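Local structure of HTH-type transcriptional activator AmpR (Citrobacter freundii, 3KOS) at residues D113-A116 with L117-T121; M134-S138 with S139-L143. The protein regulates transcription of the AmpC beta-lactamase gene as a LysR-family DNA-binding protein, of which this chain is the effector-binding domain. One frame throughout, in Å; residues are numbered along the deposited sequence.

Interaction 1 of 2, residues D113-A116 with L117-T121; sequences DEWA and LWMQT. Unlike the reference sequence in segment 117-121: Thr-121 (reference Ala).
Asp-113 to Ala-116 and Leu-117 to Gln-120 are joined by four successive i to i+4 backbone hydrogen bonds, from Leu-117 N to Asp-113 O (2.8 Å) through to Gln-120 N to Ala-116 O (2.9 Å), which build the short, roughly two-turn helix 114-121 that follows the N-cap residue Asp-113. The side chain of Asp-113 makes no capping bond; its OD1 is salt-bridged to Arg-111, while Leu-117 lays its CD1 methyl alongside the carboxylate, 3.5 Å from Asp-113 OD1. Leu-117 gets there with CG anti to its carbonyl carbon (chi1 -65°), which turns the branch back toward the helix start.

On the buried flank the Trp-115 and Trp-118 side chains run side by side and point the same way, but their indole planes are turned nearly perpendicular to each other and meet obliquely, Trp-115 CZ3 lying 4.1 Å from Trp-118 CE3. The benzo ring of Trp-115 also receives Met-119, a selenomethionine whose chain bends at chi2 (-62°) and brings CE to 4.1 Å from Trp-115 CZ3. At the far end Thr-121, an alanine in the reference sequence, hydrogen-bonds through OG1 to Leu-117 O (2.9 Å).

Helix 114-121 is the connection of a beta-alpha-beta unit between strands 106-109 and 133-136. Trp-115 and Trp-118 pack against Pro-85 and Ile-154 of strands 73-86 and 153-156, and their NE1 atoms bond to the carbonyls of Leu-107 and Thr-175.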
loop_
_atom_site.group_PDB
_atom_site.type_symbol
_atom_site.label_atom_id
_atom_site.label_comp_id
_atom_site.label_asym_id
_atom_site.label_seq_id
_atom_site.Cartn_x
_atom_site.Cartn_y
_atom_site.Cartn_z
ATOM N N ASP A 113 -18.609 0.869 -7.479
ATOM C CA ASP A 113 -19.581 1.952 -7.569
ATOM C C ASP A 113 -19.307 3.150 -6.652
ATOM O O ASP A 113 -20.192 3.978 -6.443
ATOM C CB ASP A 113 -21.002 1.417 -7.340
ATOM C CG ASP A 113 -21.177 0.787 -5.965
ATOM O OD1 ASP A 113 -20.202 0.765 -5.183
ATOM O OD2 ASP A 113 -22.295 0.310 -5.665
ATOM N N GLU A 114 -18.098 3.248 -6.106
ATOM C CA GLU A 114 -17.775 4.366 -5.211
ATOM C C GLU A 114 -18.028 5.728 -5.862
ATOM O O GLU A 114 -18.624 6.624 -5.252
ATOM C CB GLU A 114 -16.319 4.283 -4.749
ATOM C CG GLU A 114 -16.047 3.146 -3.780
ATOM C CD GLU A 114 -14.566 2.966 -3.503
ATOM O OE1 GLU A 114 -13.740 3.387 -4.339
ATOM O OE2 GLU A 114 -14.231 2.394 -2.449
ATOM N N TRP A 115 -17.560 5.893 -7.094
ATOM C CA TRP A 115 -17.746 7.162 -7.793
ATOM C C TRP A 115 -19.207 7.392 -8.184
ATOM O O TRP A 115 -19.715 8.501 -8.061
ATOM C CB TRP A 115 -16.808 7.276 -9.001
ATOM C CG TRP A 115 -15.453 7.752 -8.585
ATOM C CD1 TRP A 115 -14.294 7.025 -8.545
ATOM C CD2 TRP A 115 -15.126 9.061 -8.102
ATOM N NE1 TRP A 115 -13.262 7.811 -8.073
ATOM C CE2 TRP A 115 -13.749 9.064 -7.798
ATOM C CE3 TRP A 115 -15.868 10.227 -7.895
ATOM C CZ2 TRP A 115 -13.096 10.196 -7.310
ATOM C CZ3 TRP A 115 -15.224 11.353 -7.413
ATOM C CH2 TRP A 115 -13.846 11.329 -7.122
ATOM N N ALA A 116 -19.879 6.338 -8.635
ATOM C CA ALA A 116 -21.297 6.441 -8.952
ATOM C C ALA A 116 -22.065 6.917 -7.720
ATOM O O ALA A 116 -22.924 7.793 -7.812
ATOM C CB ALA A 116 -21.837 5.099 -9.433
ATOM N N LEU A 117 -21.734 6.358 -6.563
ATOM C CA LEU A 117 -22.435 6.701 -5.332
ATOM C C LEU A 117 -22.136 8.121 -4.863
ATOM O O LEU A 117 -23.043 8.831 -4.438
ATOM C CB LEU A 117 -22.139 5.684 -4.227
ATOM C CG LEU A 117 -22.677 4.282 -4.541
ATOM C CD1 LEU A 117 -22.095 3.233 -3.608
ATOM C CD2 LEU A 117 -24.206 4.265 -4.489
ATOM N N TRP A 118 -20.877 8.549 -4.933
ATOM C CA TRP A 118 -20.570 9.918 -4.516
ATOM C C TRP A 118 -21.238 10.948 -5.428
ATOM O O TRP A 118 -21.842 11.912 -4.949
ATOM C CB TRP A 118 -19.056 10.175 -4.429
ATOM C CG TRP A 118 -18.751 11.467 -3.763
ATOM C CD1 TRP A 118 -18.633 11.691 -2.417
ATOM C CD2 TRP A 118 -18.559 12.729 -4.397
ATOM N NE1 TRP A 118 -18.370 13.015 -2.180
ATOM C CE2 TRP A 118 -18.326 13.676 -3.380
ATOM C CE3 TRP A 118 -18.558 13.155 -5.731
ATOM C CZ2 TRP A 118 -18.092 15.019 -3.657
ATOM C CZ3 TRP A 118 -18.328 14.488 -6.002
ATOM C CH2 TRP A 118 -18.100 15.402 -4.972
HETATM N N MSE A 119 -21.105 10.755 -6.740
HETATM C CA MSE A 119 -21.747 11.632 -7.712
HETATM C C MSE A 119 -23.254 11.686 -7.464
HETATM O O MSE A 119 -23.842 12.760 -7.429
HETATM C CB MSE A 119 -21.474 11.153 -9.143
HETATM C CG MSE A 119 -20.029 11.347 -9.596
HETATM SE SE MSE A 119 -19.533 13.244 -9.594
HETATM C CE MSE A 119 -17.662 13.096 -10.193
ATOM N N GLN A 120 -23.867 10.517 -7.312
ATOM C CA GLN A 120 -25.306 10.426 -7.059
ATOM C C GLN A 120 -25.697 11.259 -5.831
ATOM O O GLN A 120 -26.685 11.996 -5.857
ATOM C CB GLN A 120 -25.703 8.958 -6.879
ATOM C CG GLN A 120 -27.161 8.720 -6.520
ATOM C CD GLN A 120 -27.492 7.245 -6.311
ATOM O OE1 GLN A 120 -27.076 6.628 -5.325
ATOM N NE2 GLN A 120 -28.259 6.679 -7.234
ATOM N N THR A 121 -24.898 11.163 -4.770
ATOM C CA THR A 121 -25.149 11.890 -3.523
ATOM C C THR A 121 -25.108 13.401 -3.692
ATOM O O THR A 121 -25.863 14.124 -3.037
ATOM C CB THR A 121 -24.138 11.467 -2.428
ATOM O OG1 THR A 121 -24.310 10.074 -2.145
ATOM C CG2 THR A 121 -24.329 12.267 -1.155
#

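Interaction 2 of 2, residues M134-S138 with S139-L143; sequences MVFDS and SVTML
The Phe-136 ring takes the backbone of Met-142 over one face and the methyl of Thr-141 at its edge. Met-142 CA makes a CH-pi contact, 3.8 Å from the Phe-136 ring centroid and 16° off the normal, and the side chain continues across the same ring, with CB 3.7 Å from Phe-136 CG. Thr-141 CG2 comes in near the ring plane, 3.8 Å from Phe-136 CD1. Leu-107 of strand 106-109 and Thr-47 of the second subunit also touch this phenylalanine.

The chain turns from strand into helix just after the ring, and Ser-138 is the N-cap. With a chi1 of 165°, Ser-138 OG lies beside the carbonyl carbon and over the first turn, where it accepts a bent hydrogen bond from Val-140 N (3.1 Å, 135° at the hydrogen). Ser-138 O starts the regular helical bonding, accepting from Met-142 N at 3.0 Å. Such a strand-to-helix passage belongs to the alpha/beta architecture of the periplasmic-binding-protein-like domain shared by LysR regulators. Next to the cap, Ser-139 OG bonds to a sulfonate oxygen of a MES molecule, probably from the crystallisation liquor; an anion at the helix N-terminus is consistent with the favourable polarity of that end.

Water links the polar side: one molecule donates to Asp-137 OD1 (2.7 Å) and also bonds to Thr-141 OG1, while a second bonds to Thr-141 OG1 (2.8 Å) and weakly to Ser-138 OG. Asp-137 reaches further, OD1 to Thr-47 OG1 of the second subunit and OD2 to Asn-49 of its own, at the dimer interface that Val-135 joins through backbone hydrogen bonds.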
loop_
_atom_site.group_PDB
_atom_site.type_symbol
_atom_site.label_atom_id
_atom_site.label_comp_id
_atom_site.label_asym_id
_atom_site.label_seq_id
_atom_site.Cartn_x
_atom_site.Cartn_y
_atom_site.Cartn_z
HETATM N N MSE A 134 -8.468 3.976 -12.633
HETATM C CA MSE A 134 -7.449 3.070 -12.116
HETATM C C MSE A 134 -7.910 2.544 -10.768
HETATM O O MSE A 134 -8.483 3.291 -9.974
HETATM C CB MSE A 134 -6.106 3.791 -11.988
HETATM C CG MSE A 134 -5.790 4.647 -13.205
HETATM SE SE MSE A 134 -3.999 5.439 -13.094
HETATM C CE MSE A 134 -3.109 3.806 -13.615
ATOM N N VAL A 135 -7.668 1.260 -10.531
ATOM C CA VAL A 135 -8.241 0.549 -9.397
ATOM C C VAL A 135 -7.163 0.135 -8.399
ATOM O O VAL A 135 -6.146 -0.425 -8.790
ATOM C CB VAL A 135 -8.976 -0.717 -9.896
ATOM C CG1 VAL A 135 -9.512 -1.526 -8.724
ATOM C CG2 VAL A 135 -10.104 -0.316 -10.851
ATOM N N PHE A 136 -7.395 0.389 -7.109
ATOM C CA PHE A 136 -6.368 0.187 -6.089
ATOM C C PHE A 136 -6.778 -0.747 -4.955
ATOM O O PHE A 136 -7.878 -0.635 -4.422
ATOM C CB PHE A 136 -5.968 1.534 -5.486
ATOM C CG PHE A 136 -5.318 2.440 -6.470
ATOM C CD1 PHE A 136 -3.941 2.451 -6.607
ATOM C CD2 PHE A 136 -6.081 3.239 -7.301
ATOM C CE1 PHE A 136 -3.326 3.277 -7.541
ATOM C CE2 PHE A 136 -5.474 4.063 -8.249
ATOM C CZ PHE A 136 -4.101 4.077 -8.369
ATOM N N ASP A 137 -5.871 -1.648 -4.586
ATOM C CA ASP A 137 -6.112 -2.573 -3.485
ATOM C C ASP A 137 -5.993 -1.858 -2.145
ATOM O O ASP A 137 -6.572 -2.289 -1.143
ATOM C CB ASP A 137 -5.124 -3.740 -3.535
ATOM C CG ASP A 137 -3.676 -3.300 -3.324
ATOM O OD1 ASP A 137 -3.261 -2.246 -3.865
ATOM O OD2 ASP A 137 -2.935 -4.028 -2.629
ATOM N N SER A 138 -5.242 -0.760 -2.127
ATOM C CA SER A 138 -4.979 -0.050 -0.872
ATOM C C SER A 138 -5.109 1.452 -1.083
ATOM O O SER A 138 -4.589 1.978 -2.058
ATOM C CB SER A 138 -3.563 -0.367 -0.390
ATOM O OG SER A 138 -3.143 0.559 0.616
ATOM N N SER A 139 -5.801 2.143 -0.185
ATOM C CA SER A 139 -5.931 3.597 -0.297
ATOM C C SER A 139 -4.591 4.285 -0.149
ATOM O O SER A 139 -4.416 5.412 -0.625
ATOM C CB SER A 139 -6.883 4.146 0.779
ATOM O OG SER A 139 -8.226 3.879 0.428
ATOM N N VAL A 140 -3.660 3.648 0.561
ATOM C CA VAL A 140 -2.345 4.254 0.740
ATOM C C VAL A 140 -1.716 4.427 -0.642
ATOM O O VAL A 140 -1.230 5.502 -0.996
ATOM C CB VAL A 140 -1.424 3.386 1.615
ATOM C CG1 VAL A 140 -0.033 3.980 1.663
ATOM C CG2 VAL A 140 -1.997 3.280 3.035
ATOM N N THR A 141 -1.743 3.352 -1.418
ATOM C CA THR A 141 -1.210 3.382 -2.786
ATOM C C THR A 141 -2.011 4.353 -3.653
ATOM O O THR A 141 -1.445 5.126 -4.434
ATOM C CB THR A 141 -1.261 1.971 -3.401
ATOM O OG1 THR A 141 -0.510 1.077 -2.567
ATOM C CG2 THR A 141 -0.673 1.966 -4.824
HETATM N N MSE A 142 -3.330 4.329 -3.513
HETATM C CA MSE A 142 -4.172 5.244 -4.287
HETATM C C MSE A 142 -3.777 6.710 -4.056
HETATM O O MSE A 142 -3.734 7.505 -5.000
HETATM C CB MSE A 142 -5.647 5.059 -3.916
HETATM C CG MSE A 142 -6.552 5.975 -4.683
HETATM SE SE MSE A 142 -8.379 5.970 -3.933
HETATM C CE MSE A 142 -8.781 4.054 -4.023
ATOM N N LEU A 143 -3.514 7.072 -2.801
ATOM C CA LEU A 143 -3.202 8.472 -2.471
ATOM C C LEU A 143 -1.802 8.878 -2.914
ATOM O O LEU A 143 -1.534 10.061 -3.132
ATOM C CB LEU A 143 -3.407 8.768 -0.977
ATOM C CG LEU A 143 -4.791 9.327 -0.620
ATOM C CD1 LEU A 143 -4.979 10.731 -1.177
ATOM C CD2 LEU A 143 -5.917 8.402 -1.106
HETATM O O HOH W 1 -0.727 -1.415 -3.597
HETATM O O HOH W 2 0.062 0.159 0.012
#

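Overall arrangement
The two interactions follow one another in the chain, with centres about 17 Å apart and nearest atoms about 5 Å apart, without touching. Helix 114-121 of interaction 1 leads on to strand 133-136 of interaction 2, and both lie next to strand 106-109. Interaction 1 is partly buried and lies toward the periphery: one flank of its helix is aromatic and packed on strands, whereas Gln-120 and Thr-121 are exposed. Interaction 2 is buried nearer the chain centre, combining a ring-on-backbone contact with a serine cap and bridging waters. It also meets the second subunit, which does not touch interaction 1.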